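Putative oxidoreductase (Magnetospirillum magnetotacticum, PDB 3C1A) is a putative oxidoreductase that probably binds NAD(P) through a Rossmann domain and transfers hydride to or from a substrate that remains unassigned here. Local coordinates at residues V11-I16 against V70-I75; I74-P79 against L97-L102; T81-T86 against P101-L106. All coordinates share one frame; numbering follows the deposited sequence.

All three contacts are buried and lie in the Rossmann domain. Interactions 1 and 2 join the same strand, 72-76, to its two neighbours in the parallel sheet, 11-17 and 95-99, so Ile-74 and Ile-75 belong to both. Interaction 3 leaves the sheet for the first turn of helix 82-91 and shares Pro-101 and Leu-102 with interaction 2, their centres about 7 Å apart. Chemistry follows place: interaction 1 sets a charged cluster at the partly exposed strand entrance against an apolar interior, interaction 2 relies on backbone bonds and aliphatic or proline contacts, and interaction 3 turns on one histidine ring reaching two loop carbonyls.

Interaction 1 (V11-I16 against V70-I75); sequences VRLALI and VEAVII
Arg-12, near the start of its strand, meets Glu-71, just ahead of strand 72-76, in two ways through one carboxylate. The backbone N of Arg-12 donates to Glu-71 OE2 over 2.9 Å, reaching that oxygen on its anti side but tilted out of the carboxylate plane. The Glu-71 chain has CG beside its own backbone N (chi1 -68°) and runs extended from there, carrying the acid across to the neighbouring strand. The guanidinium of Arg-12, folded by the bend at its third torsion, stacks on this carboxylate, planes 12° apart. Arg-12 NH1 stands 3.4 Å from Glu-71 OE2 in a salt bridge of charge alone, since no N-H points at the oxygen; Arg-12 NE is bonded to Glu-69 O, and OE2 has a second cationic partner in Arg-292. With an alanine at Glu-71, the N of Arg-12 would probably lose its acceptor and Arg-292 its ionic mate.

Backbone bonds continue the pairing. Arg-12 O accepts from Glu-71 N at 2.8 Å and weakly from Ala-72 N, then the parallel ladder begins: Ala-14 N to Ala-72 O, Ile-74 N to Ala-14 O, and Ile-16 N to Ile-74 O, nearly straight at 178°. This is the central pair of the Rossmann sheet, where the first strand sits beside the fourth and the chain, one half of the sheet built, crosses over to build the other.

Leu-13 CD2 presses on Ala-72 CB at 3.5 Å, and Leu-15 CD1 lies 3.7 Å from Ile-74 CG2 on the face covered by helix 25-31. On the face lined by Ala-14, Ile-16 and Ile-75, Ala-14 CB meets both methyls of Val-70, with CG1 at 3.8 Å; helix 82-91 covers its far end through Ile-85.

Interaction 2 (I74-P79 against L97-L102); sequences IIATPP and LVEKPL
Ile-75 and Val-98 touch through branches set by their first torsions. Val-98 has CG1 between its backbone N and carbonyl carbon (chi1 54°), which turns CG2 toward the neighbouring strand, 4.1 Å from Ile-75 CB. In Ile-75, CG1 lies beside the backbone N (chi1 -62°), so that CG2 is the branch left near the same Val-98 methyl while the longer arm goes to helix 82-91. Glu-99 runs out extended beyond CG and brings OE1 alongside the Ala-76 methyl, with 3.8 Å between OE1 and CB.

The backbones pair in parallel with Ile-75 at the middle: its N donates to Leu-97 O at 2.9 Å, and its O accepts from Glu-99 N at 3.0 Å. A close approach of Ile-74 CA to Leu-97 O, 3.2 Å, adds a CA-H...O contact. These strands flank helix 82-91 in a beta-alpha-beta unit. Beyond the ladder the chains separate and meet again at two prolines, where Pro-79 CB lies 4.1 Å from Pro-101 CG.

Glu-99, Lys-100 and Pro-101 form the Glu-Lys-Pro motif familiar from this oxidoreductase family, and the peptide bond before Pro-101 is cis. The motif begins on the last residue of its strand, at the carboxyl edge of the sheet, where Rossmann domains generally hold the dinucleotide. Direct contact is thus made by main-chain bonds and carbon surfaces, without a charged pair, which suggests that across these two segments it is the main chain and the two prolines that fix where the motif begins and ends.

Interaction 3 (T81-T86 against P101-L106); sequences THAEIT and PLTLDL
The first turn of helix 82-91 meets the loop that carries the chain from the Glu-Lys-Pro motif to helix 106-119, and His-82 makes the polar link with Pro-101 and Leu-102. With CG beside its own backbone N (chi1 -70°), the imidazole leaves the helix and points its ND1 edge at the loop. His-82 ND1 donates to Leu-102 O at 2.9 Å. That oxygen lies in the plane of the ring, yet the N-H comes down on the carbonyl from above, 60° out of its plane, and the bond is bent to 142°. A second, weak bond runs from His-82 ND1 to Pro-101 O at 3.0 Å, so one N-H is divided between consecutive carbonyls. His-82 CE1 is also near, 3.2 Å from Pro-101 O.

In the Rossmann domain this ring stands where two successive strand-to-helix turns come together. Its NE2 is bonded to Thr-77 O in the turn leading into the histidine's own helix, so both ring nitrogens face carbonyl oxygens, a setting that would probably favour the doubly protonated imidazole.

Beside the ring the contact becomes apolar: Ala-83 CB and Thr-103 CG2 lie 4.2 Å apart. The hydroxyl of Thr-103 is engaged within its own loop, its OG1 donating to Asp-105 O at 2.6 Å. Asp-105 in turn is the N-cap of helix 106-119, with its OD2 bonded to Glu-108 N. On the helix side, His-82 O accepts from Thr-86 N and also from Thr-86 OG1, the latter at 2.7 Å, a local grip that ties the threonine back over the turn. Leu-102 and Thr-103 are covered by Val-308 of the C-terminal helix 301-314.

Interaction 1 (V11-I16 against V70-I75)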
ATOM      1  N   VAL A  11      -6.801   5.161  21.523  1.00 15.34           N
ATOM      2  CA  VAL A  11      -6.783   3.773  21.111  1.00 14.12           C
ATOM      3  C   VAL A  11      -5.351   3.260  21.300  1.00 15.18           C
ATOM      4  O   VAL A  11      -4.390   3.896  20.865  1.00 15.57           O
ATOM      5  CB  VAL A  11      -7.255   3.604  19.635  1.00 12.78           C
ATOM      6  CG1 VAL A  11      -7.010   2.172  19.141  1.00 14.59           C
ATOM      7  CG2 VAL A  11      -8.754   4.003  19.481  1.00 13.12           C
ATOM      8  N   ARG A  12      -5.212   2.118  21.962  1.00 12.44           N
ATOM      9  CA  ARG A  12      -3.903   1.645  22.365  1.00 11.45           C
ATOM     10  C   ARG A  12      -3.331   0.731  21.293  1.00 10.18           C
ATOM     11  O   ARG A  12      -3.809  -0.362  21.091  1.00 11.74           O
ATOM     12  CB  ARG A  12      -4.023   1.000  23.735  1.00  9.03           C
ATOM     13  CG  ARG A  12      -4.621   1.998  24.780  1.00 15.06           C
ATOM     14  CD  ARG A  12      -4.809   1.345  26.129  1.00 15.46           C
ATOM     15  NE  ARG A  12      -5.797   0.271  26.086  1.00 13.48           N
ATOM     16  CZ  ARG A  12      -7.114   0.459  26.192  1.00 18.92           C
ATOM     17  NH1 ARG A  12      -7.641   1.675  26.338  1.00 17.10           N
ATOM     18  NH2 ARG A  12      -7.928  -0.582  26.132  1.00 20.57           N
ATOM     19  N   LEU A  13      -2.337   1.246  20.590  1.00 12.09           N
ATOM     20  CA  LEU A  13      -1.691   0.571  19.486  1.00 12.85           C
ATOM     21  C   LEU A  13      -0.345   0.056  19.851  1.00 11.57           C
ATOM     22  O   LEU A  13       0.349   0.637  20.665  1.00 15.64           O
ATOM     23  CB  LEU A  13      -1.508   1.513  18.292  1.00 11.52           C
ATOM     24  CG  LEU A  13      -2.723   2.180  17.689  1.00 15.09           C
ATOM     25  CD1 LEU A  13      -2.266   3.101  16.512  1.00 16.62           C
ATOM     26  CD2 LEU A  13      -3.726   1.138  17.246  1.00 12.76           C
ATOM     27  N   ALA A  14       0.035  -1.050  19.221  1.00 13.06           N
ATOM     28  CA  ALA A  14       1.390  -1.550  19.346  1.00 12.46           C
ATOM     29  C   ALA A  14       1.972  -1.759  17.947  1.00 13.23           C
ATOM     30  O   ALA A  14       1.237  -2.002  16.990  1.00  7.67           O
ATOM     31  CB  ALA A  14       1.418  -2.842  20.154  1.00 12.88           C
ATOM     32  N   LEU A  15       3.294  -1.641  17.837  1.00 12.48           N
ATOM     33  CA  LEU A  15       3.977  -1.764  16.563  1.00 12.55           C
ATOM     34  C   LEU A  15       4.993  -2.902  16.611  1.00 10.12           C
ATOM     35  O   LEU A  15       5.808  -3.019  17.568  1.00 10.72           O
ATOM     36  CB  LEU A  15       4.660  -0.438  16.231  1.00 11.97           C
ATOM     37  CG  LEU A  15       5.575  -0.351  15.003  1.00 17.25           C
ATOM     38  CD1 LEU A  15       4.793  -0.687  13.748  1.00 12.58           C
ATOM     39  CD2 LEU A  15       6.197   1.042  14.919  1.00 14.71           C
ATOM     40  N   ILE A  16       4.899  -3.799  15.634  1.00 13.26           N
ATOM     41  CA  ILE A  16       5.857  -4.848  15.524  1.00 11.79           C
ATOM     42  C   ILE A  16       6.612  -4.475  14.247  1.00 14.15           C
ATOM     43  O   ILE A  16       6.033  -4.483  13.154  1.00 14.93           O
ATOM     44  CB  ILE A  16       5.234  -6.248  15.462  1.00 13.67           C
ATOM     45  CG1 ILE A  16       4.445  -6.532  16.756  1.00 17.93           C
ATOM     46  CG2 ILE A  16       6.338  -7.261  15.217  1.00 12.87           C
ATOM     47  CD1 ILE A  16       3.476  -7.678  16.670  1.00 10.87           C
ATOM     48  N   VAL A  70      -3.288  -3.804  24.768  1.00 13.28           N
ATOM     49  CA  VAL A  70      -3.119  -3.473  23.350  1.00 13.61           C
ATOM     50  C   VAL A  70      -4.440  -3.726  22.664  1.00 13.64           C
ATOM     51  O   VAL A  70      -4.977  -4.819  22.755  1.00 16.11           O
ATOM     52  CB  VAL A  70      -2.000  -4.322  22.692  1.00 12.40           C
ATOM     53  CG1 VAL A  70      -2.037  -4.183  21.192  1.00 12.62           C
ATOM     54  CG2 VAL A  70      -0.629  -3.919  23.244  1.00 10.57           C
ATOM     55  N   GLU A  71      -4.962  -2.724  21.972  1.00 14.31           N
ATOM     56  CA  GLU A  71      -6.224  -2.880  21.236  1.00 14.20           C
ATOM     57  C   GLU A  71      -6.029  -3.352  19.781  1.00 13.46           C
ATOM     58  O   GLU A  71      -6.910  -4.003  19.216  1.00 10.92           O
ATOM     59  CB  GLU A  71      -6.994  -1.575  21.259  1.00 15.99           C
ATOM     60  CG  GLU A  71      -7.485  -1.237  22.652  1.00 16.14           C
ATOM     61  CD  GLU A  71      -8.323   0.002  22.695  1.00 21.33           C
ATOM     62  OE1 GLU A  71      -9.554  -0.106  22.528  1.00 20.30           O
ATOM     63  OE2 GLU A  71      -7.749   1.075  22.946  1.00 14.42           O
ATOM     64  N   ALA A  72      -4.885  -2.997  19.191  1.00 11.36           N
ATOM     65  CA  ALA A  72      -4.618  -3.186  17.766  1.00 10.91           C
ATOM     66  C   ALA A  72      -3.116  -3.223  17.519  1.00 11.89           C
ATOM     67  O   ALA A  72      -2.356  -2.612  18.252  1.00 10.63           O
ATOM     68  CB  ALA A  72      -5.274  -2.038  16.940  1.00 11.71           C
ATOM     69  N   VAL A  73      -2.707  -3.974  16.495  0.50  9.57           N
ATOM     70  CA  VAL A  73      -1.291  -4.188  16.164  0.50 10.01           C
ATOM     71  C   VAL A  73      -0.994  -3.701  14.737  0.50 11.45           C
ATOM     72  O   VAL A  73      -1.716  -4.063  13.803  0.50 10.13           O
ATOM     73  CB  VAL A  73      -0.899  -5.694  16.258  0.50 12.66           C
ATOM     74  CG1 VAL A  73       0.592  -5.876  16.029  0.50  7.97           C
ATOM     75  CG2 VAL A  73      -1.320  -6.299  17.622  0.50 12.82           C
ATOM     76  N   ILE A  74       0.053  -2.883  14.580  1.00 10.54           N
ATOM     77  CA  ILE A  74       0.581  -2.545  13.282  1.00 11.85           C
ATOM     78  C   ILE A  74       1.780  -3.487  12.975  1.00  7.75           C
ATOM     79  O   ILE A  74       2.771  -3.547  13.741  1.00 10.02           O
ATOM     80  CB  ILE A  74       1.033  -1.070  13.253  1.00 11.54           C
ATOM     81  CG1 ILE A  74      -0.124  -0.142  13.676  1.00 13.81           C
ATOM     82  CG2 ILE A  74       1.612  -0.678  11.887  1.00 12.71           C
ATOM     83  CD1 ILE A  74       0.192   1.372  13.516  1.00 15.96           C
ATOM     84  N   ILE A  75       1.679  -4.247  11.893  1.00 11.61           N
ATOM     85  CA  ILE A  75       2.701  -5.195  11.522  1.00 10.41           C
ATOM     86  C   ILE A  75       3.518  -4.588  10.339  1.00 15.70           C
ATOM     87  O   ILE A  75       3.069  -4.567   9.187  1.00 14.54           O
ATOM     88  CB  ILE A  75       2.053  -6.613  11.206  1.00 13.47           C
ATOM     89  CG1 ILE A  75       1.352  -7.159  12.462  1.00 15.21           C
ATOM     90  CG2 ILE A  75       3.075  -7.582  10.750  1.00 11.55           C
ATOM     91  CD1 ILE A  75       0.337  -8.271  12.179  1.00 13.05           C
TER
HETATM   92  O   HOH W   1     -11.108  -0.033  25.173  1.00 34.39           O

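Interaction 2 (I74-P79 against L97-L102)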
ATOM      1  N   ILE A  74       0.053  -2.883  14.580  1.00 10.54           N
ATOM      2  CA  ILE A  74       0.581  -2.545  13.282  1.00 11.85           C
ATOM      3  C   ILE A  74       1.780  -3.487  12.975  1.00  7.75           C
ATOM      4  O   ILE A  74       2.771  -3.547  13.741  1.00 10.02           O
ATOM      5  CB  ILE A  74       1.033  -1.070  13.253  1.00 11.54           C
ATOM      6  CG1 ILE A  74      -0.124  -0.142  13.676  1.00 13.81           C
ATOM      7  CG2 ILE A  74       1.612  -0.678  11.887  1.00 12.71           C
ATOM      8  CD1 ILE A  74       0.192   1.372  13.516  1.00 15.96           C
ATOM      9  N   ILE A  75       1.679  -4.247  11.893  1.00 11.61           N
ATOM     10  CA  ILE A  75       2.701  -5.195  11.522  1.00 10.41           C
ATOM     11  C   ILE A  75       3.518  -4.588  10.339  1.00 15.70           C
ATOM     12  O   ILE A  75       3.069  -4.567   9.187  1.00 14.54           O
ATOM     13  CB  ILE A  75       2.053  -6.613  11.206  1.00 13.47           C
ATOM     14  CG1 ILE A  75       1.352  -7.159  12.462  1.00 15.21           C
ATOM     15  CG2 ILE A  75       3.075  -7.582  10.750  1.00 11.55           C
ATOM     16  CD1 ILE A  75       0.337  -8.271  12.179  1.00 13.05           C
ATOM     17  N   ALA A  76       4.710  -4.080  10.661  1.00 14.21           N
ATOM     18  CA  ALA A  76       5.627  -3.489   9.697  1.00 17.23           C
ATOM     19  C   ALA A  76       6.951  -4.285   9.672  1.00 15.90           C
ATOM     20  O   ALA A  76       8.013  -3.765   9.961  1.00 18.33           O
ATOM     21  CB  ALA A  76       5.832  -2.035  10.047  1.00 15.44           C
ATOM     22  N   THR A  77       6.848  -5.576   9.362  1.00 18.65           N
ATOM     23  CA  THR A  77       7.976  -6.501   9.310  1.00 17.29           C
ATOM     24  C   THR A  77       8.216  -6.913   7.824  1.00 18.41           C
ATOM     25  O   THR A  77       7.415  -6.577   6.956  1.00 15.15           O
ATOM     26  CB  THR A  77       7.704  -7.768  10.202  1.00 19.15           C
ATOM     27  OG1 THR A  77       6.534  -8.460   9.753  1.00 15.96           O
ATOM     28  CG2 THR A  77       7.531  -7.408  11.692  1.00 16.77           C
ATOM     29  N   PRO A  78       9.317  -7.648   7.524  1.00 16.19           N
ATOM     30  CA  PRO A  78       9.468  -8.100   6.142  1.00 16.46           C
ATOM     31  C   PRO A  78       8.247  -8.937   5.776  1.00 15.23           C
ATOM     32  O   PRO A  78       7.693  -9.615   6.650  1.00 13.67           O
ATOM     33  CB  PRO A  78      10.748  -8.951   6.192  1.00 18.26           C
ATOM     34  CG  PRO A  78      11.528  -8.338   7.331  1.00 13.33           C
ATOM     35  CD  PRO A  78      10.450  -8.077   8.355  1.00 15.20           C
ATOM     36  N   PRO A  79       7.811  -8.895   4.513  1.00 14.58           N
ATOM     37  CA  PRO A  79       6.527  -9.507   4.158  1.00 11.50           C
ATOM     38  C   PRO A  79       6.444 -10.998   4.340  1.00 12.43           C
ATOM     39  O   PRO A  79       5.372 -11.478   4.625  1.00 13.52           O
ATOM     40  CB  PRO A  79       6.341  -9.155   2.676  1.00 15.21           C
ATOM     41  CG  PRO A  79       7.527  -8.391   2.263  1.00 12.80           C
ATOM     42  CD  PRO A  79       8.492  -8.289   3.359  1.00 15.77           C
ATOM     43  N   LEU A  97      -3.269  -3.775  11.259  1.00 10.34           N
ATOM     44  CA  LEU A  97      -2.892  -3.010  10.069  1.00 10.43           C
ATOM     45  C   LEU A  97      -1.555  -3.525   9.627  1.00  9.54           C
ATOM     46  O   LEU A  97      -0.565  -3.367  10.362  1.00  9.72           O
ATOM     47  CB  LEU A  97      -2.774  -1.497  10.385  1.00  6.65           C
ATOM     48  CG  LEU A  97      -2.349  -0.617   9.190  1.00 11.74           C
ATOM     49  CD1 LEU A  97      -3.355  -0.615   8.005  1.00 10.18           C
ATOM     50  CD2 LEU A  97      -2.103   0.825   9.675  1.00  7.35           C
ATOM     51  N   VAL A  98      -1.523  -4.271   8.502  1.00  9.33           N
ATOM     52  CA  VAL A  98      -0.291  -4.863   8.033  1.00  8.05           C
ATOM     53  C   VAL A  98       0.215  -4.213   6.774  1.00 10.01           C
ATOM     54  O   VAL A  98      -0.555  -3.896   5.856  1.00  8.70           O
ATOM     55  CB  VAL A  98      -0.457  -6.375   7.792  1.00 11.26           C
ATOM     56  CG1 VAL A  98      -1.608  -6.601   6.893  1.00  6.02           C
ATOM     57  CG2 VAL A  98       0.842  -6.948   7.289  1.00 16.00           C
ATOM     58  N   GLU A  99       1.524  -4.018   6.715  1.00 11.89           N
ATOM     59  CA  GLU A  99       2.087  -3.233   5.626  1.00 14.01           C
ATOM     60  C   GLU A  99       1.946  -4.094   4.363  1.00 13.65           C
ATOM     61  O   GLU A  99       1.798  -5.297   4.463  1.00 14.24           O
ATOM     62  CB  GLU A  99       3.532  -2.814   5.947  1.00 12.47           C
ATOM     63  CG  GLU A  99       3.932  -1.500   5.307  1.00 25.19           C
ATOM     64  CD  GLU A  99       5.437  -1.320   5.300  1.00 39.63           C
ATOM     65  OE1 GLU A  99       6.076  -1.713   6.301  1.00 34.36           O
ATOM     66  OE2 GLU A  99       5.974  -0.813   4.285  1.00 47.58           O
ATOM     67  N   LYS A 100       1.871  -3.460   3.194  1.00 16.19           N
ATOM     68  CA  LYS A 100       1.883  -4.172   1.901  1.00 18.77           C
ATOM     69  C   LYS A 100       3.292  -4.666   1.549  1.00 15.35           C
ATOM     70  O   LYS A 100       4.273  -4.110   2.019  1.00 15.37           O
ATOM     71  CB  LYS A 100       1.385  -3.250   0.771  1.00 19.17           C
ATOM     72  CG  LYS A 100       2.168  -1.920   0.657  1.00 18.64           C
ATOM     73  CD  LYS A 100       1.649  -1.058  -0.488  1.00 26.73           C
ATOM     74  N   PRO A 101       3.402  -5.736   0.735  1.00 13.72           N
ATOM     75  CA  PRO A 101       2.324  -6.596   0.293  1.00 13.25           C
ATOM     76  C   PRO A 101       1.823  -7.479   1.442  1.00 13.65           C
ATOM     77  O   PRO A 101       2.597  -7.839   2.324  1.00 14.53           O
ATOM     78  CB  PRO A 101       2.977  -7.451  -0.800  1.00 15.46           C
ATOM     79  CG  PRO A 101       4.358  -7.497  -0.497  1.00 13.11           C
ATOM     80  CD  PRO A 101       4.687  -6.160   0.174  1.00 13.77           C
ATOM     81  N   LEU A 102       0.547  -7.818   1.428  1.00 11.29           N
ATOM     82  CA  LEU A 102      -0.051  -8.616   2.475  1.00 11.90           C
ATOM     83  C   LEU A 102       0.873  -9.794   2.839  1.00  9.53           C
ATOM     84  O   LEU A 102       1.199 -10.032   4.006  1.00  8.76           O
ATOM     85  CB  LEU A 102      -1.408  -9.145   2.002  1.00 15.14           C
ATOM     86  CG  LEU A 102      -2.157 -10.181   2.862  1.00  8.15           C
ATOM     87  CD1 LEU A 102      -2.230  -9.648   4.370  1.00  8.28           C
ATOM     88  CD2 LEU A 102      -3.539 -10.394   2.401  1.00  9.53           C
TER
HETATM   89  O   HOH W   2       6.187  -5.040   5.517  1.00 41.02           O

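Interaction 3 (T81-T86 against P101-L106)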
ATOM      1  N   THR A  81       7.246 -12.541   6.806  1.00 12.13           N
ATOM      2  CA  THR A  81       6.830 -12.786   8.190  1.00 11.98           C
ATOM      3  C   THR A  81       5.400 -12.299   8.534  1.00 15.88           C
ATOM      4  O   THR A  81       4.923 -12.481   9.680  1.00 17.01           O
ATOM      5  CB  THR A  81       7.806 -12.156   9.169  1.00 12.75           C
ATOM      6  OG1 THR A  81       7.735 -10.717   9.090  1.00 12.55           O
ATOM      7  CG2 THR A  81       9.220 -12.654   8.908  1.00 12.47           C
ATOM      8  N   HIS A  82       4.726 -11.673   7.562  1.00 13.36           N
ATOM      9  CA  HIS A  82       3.396 -11.112   7.815  1.00 13.65           C
ATOM     10  C   HIS A  82       2.365 -12.144   8.253  1.00 12.23           C
ATOM     11  O   HIS A  82       1.620 -11.888   9.190  1.00 17.05           O
ATOM     12  CB  HIS A  82       2.829 -10.355   6.618  1.00 13.23           C
ATOM     13  CG  HIS A  82       3.508  -9.061   6.309  1.00  9.41           C
ATOM     14  ND1 HIS A  82       3.203  -8.339   5.172  1.00 15.21           N
ATOM     15  CD2 HIS A  82       4.459  -8.354   6.965  1.00 13.21           C
ATOM     16  CE1 HIS A  82       3.929  -7.234   5.160  1.00  8.81           C
ATOM     17  NE2 HIS A  82       4.721  -7.235   6.219  1.00 10.62           N
ATOM     18  N   ALA A  83       2.286 -13.287   7.573  1.00 13.20           N
ATOM     19  CA  ALA A  83       1.228 -14.237   7.835  1.00 11.66           C
ATOM     20  C   ALA A  83       1.331 -14.779   9.288  1.00 14.01           C
ATOM     21  O   ALA A  83       0.337 -14.863   9.998  1.00 14.87           O
ATOM     22  CB  ALA A  83       1.288 -15.380   6.809  1.00 15.27           C
ATOM     23  N   GLU A  84       2.535 -15.103   9.759  1.00 15.33           N
ATOM     24  CA  GLU A  84       2.676 -15.673  11.121  1.00 14.38           C
ATOM     25  C   GLU A  84       2.227 -14.682  12.201  1.00 14.93           C
ATOM     26  O   GLU A  84       1.520 -15.021  13.143  1.00 11.21           O
ATOM     27  CB  GLU A  84       4.128 -16.020  11.376  1.00 15.61           C
ATOM     28  CG  GLU A  84       4.365 -16.724  12.670  1.00 18.10           C
ATOM     29  CD  GLU A  84       5.848 -16.883  13.004  1.00 25.99           C
ATOM     30  OE1 GLU A  84       6.704 -16.279  12.312  1.00 29.14           O
ATOM     31  OE2 GLU A  84       6.151 -17.609  13.979  1.00 28.76           O
ATOM     32  N   ILE A  85       2.652 -13.448  12.052  1.00 13.19           N
ATOM     33  CA  ILE A  85       2.347 -12.431  13.079  1.00 13.71           C
ATOM     34  C   ILE A  85       0.879 -12.038  13.016  1.00 13.49           C
ATOM     35  O   ILE A  85       0.230 -11.887  14.061  1.00 10.18           O
ATOM     36  CB  ILE A  85       3.239 -11.198  12.938  1.00 12.84           C
ATOM     37  CG1 ILE A  85       4.713 -11.593  12.978  1.00 14.92           C
ATOM     38  CG2 ILE A  85       2.939 -10.169  14.003  1.00 11.21           C
ATOM     39  CD1 ILE A  85       5.622 -10.393  12.887  1.00 18.78           C
ATOM     40  N   THR A  86       0.349 -11.909  11.800  1.00 12.73           N
ATOM     41  CA  THR A  86      -1.077 -11.591  11.597  1.00 12.16           C
ATOM     42  C   THR A  86      -2.003 -12.658  12.158  1.00 11.36           C
ATOM     43  O   THR A  86      -2.954 -12.368  12.828  1.00 11.10           O
ATOM     44  CB  THR A  86      -1.397 -11.340  10.088  1.00 11.53           C
ATOM     45  OG1 THR A  86      -0.557 -10.292   9.569  1.00 12.31           O
ATOM     46  CG2 THR A  86      -2.834 -10.979   9.888  1.00  5.77           C
ATOM     47  N   PRO A 101       3.402  -5.736   0.735  1.00 13.72           N
ATOM     48  CA  PRO A 101       2.324  -6.596   0.293  1.00 13.25           C
ATOM     49  C   PRO A 101       1.823  -7.479   1.442  1.00 13.65           C
ATOM     50  O   PRO A 101       2.597  -7.839   2.324  1.00 14.53           O
ATOM     51  CB  PRO A 101       2.977  -7.451  -0.800  1.00 15.46           C
ATOM     52  CG  PRO A 101       4.358  -7.497  -0.497  1.00 13.11           C
ATOM     53  CD  PRO A 101       4.687  -6.160   0.174  1.00 13.77           C
ATOM     54  N   LEU A 102       0.547  -7.818   1.428  1.00 11.29           N
ATOM     55  CA  LEU A 102      -0.051  -8.616   2.475  1.00 11.90           C
ATOM     56  C   LEU A 102       0.873  -9.794   2.839  1.00  9.53           C
ATOM     57  O   LEU A 102       1.199 -10.032   4.006  1.00  8.76           O
ATOM     58  CB  LEU A 102      -1.408  -9.145   2.002  1.00 15.14           C
ATOM     59  CG  LEU A 102      -2.157 -10.181   2.862  1.00  8.15           C
ATOM     60  CD1 LEU A 102      -2.230  -9.648   4.370  1.00  8.28           C
ATOM     61  CD2 LEU A 102      -3.539 -10.394   2.401  1.00  9.53           C
ATOM     62  N   THR A 103       1.227 -10.562   1.815  1.00 12.70           N
ATOM     63  CA  THR A 103       2.180 -11.632   1.929  1.00 13.91           C
ATOM     64  C   THR A 103       2.923 -11.695   0.598  1.00 14.58           C
ATOM     65  O   THR A 103       2.680 -10.880  -0.294  1.00 17.88           O
ATOM     66  CB  THR A 103       1.544 -13.004   2.208  1.00 14.50           C
ATOM     67  OG1 THR A 103       0.760 -13.433   1.075  1.00 14.42           O
ATOM     68  CG2 THR A 103       0.662 -12.962   3.466  1.00 13.24           C
ATOM     69  N   LEU A 104       3.847 -12.638   0.483  1.00 15.69           N
ATOM     70  CA  LEU A 104       4.493 -12.920  -0.788  1.00 13.75           C
ATOM     71  C   LEU A 104       4.022 -14.293  -1.259  1.00 18.29           C
ATOM     72  O   LEU A 104       4.678 -14.897  -2.081  1.00 16.64           O
ATOM     73  CB  LEU A 104       6.023 -12.906  -0.664  1.00 13.98           C
ATOM     74  CG  LEU A 104       6.672 -11.660  -0.054  1.00 11.62           C
ATOM     75  CD1 LEU A 104       8.180 -11.893   0.057  1.00 16.13           C
ATOM     76  CD2 LEU A 104       6.407 -10.377  -0.835  1.00 13.32           C
ATOM     77  N   ASP A 105       2.885 -14.765  -0.739  1.00 16.88           N
ATOM     78  CA  ASP A 105       2.448 -16.135  -0.956  1.00 16.62           C
ATOM     79  C   ASP A 105       0.932 -16.200  -0.885  1.00 16.71           C
ATOM     80  O   ASP A 105       0.349 -15.797   0.132  1.00 15.38           O
ATOM     81  CB  ASP A 105       3.027 -17.016   0.136  1.00 17.56           C
ATOM     82  CG  ASP A 105       2.647 -18.449  -0.043  1.00 23.04           C
ATOM     83  OD1 ASP A 105       3.196 -19.063  -0.974  1.00 33.39           O
ATOM     84  OD2 ASP A 105       1.768 -18.954   0.684  1.00 19.26           O
ATOM     85  N   LEU A 106       0.288 -16.750  -1.913  1.00 16.97           N
ATOM     86  CA  LEU A 106      -1.190 -16.786  -1.946  1.00 17.10           C
ATOM     87  C   LEU A 106      -1.800 -17.590  -0.804  1.00 15.23           C
ATOM     88  O   LEU A 106      -2.685 -17.097  -0.101  1.00 15.71           O
ATOM     89  CB  LEU A 106      -1.720 -17.320  -3.268  1.00 19.38           C
ATOM     90  CG  LEU A 106      -3.234 -17.217  -3.509  1.00 20.36           C
ATOM     91  CD1 LEU A 106      -3.749 -15.806  -3.385  1.00 15.23           C
ATOM     92  CD2 LEU A 106      -3.531 -17.733  -4.888  1.00 21.91           C
TER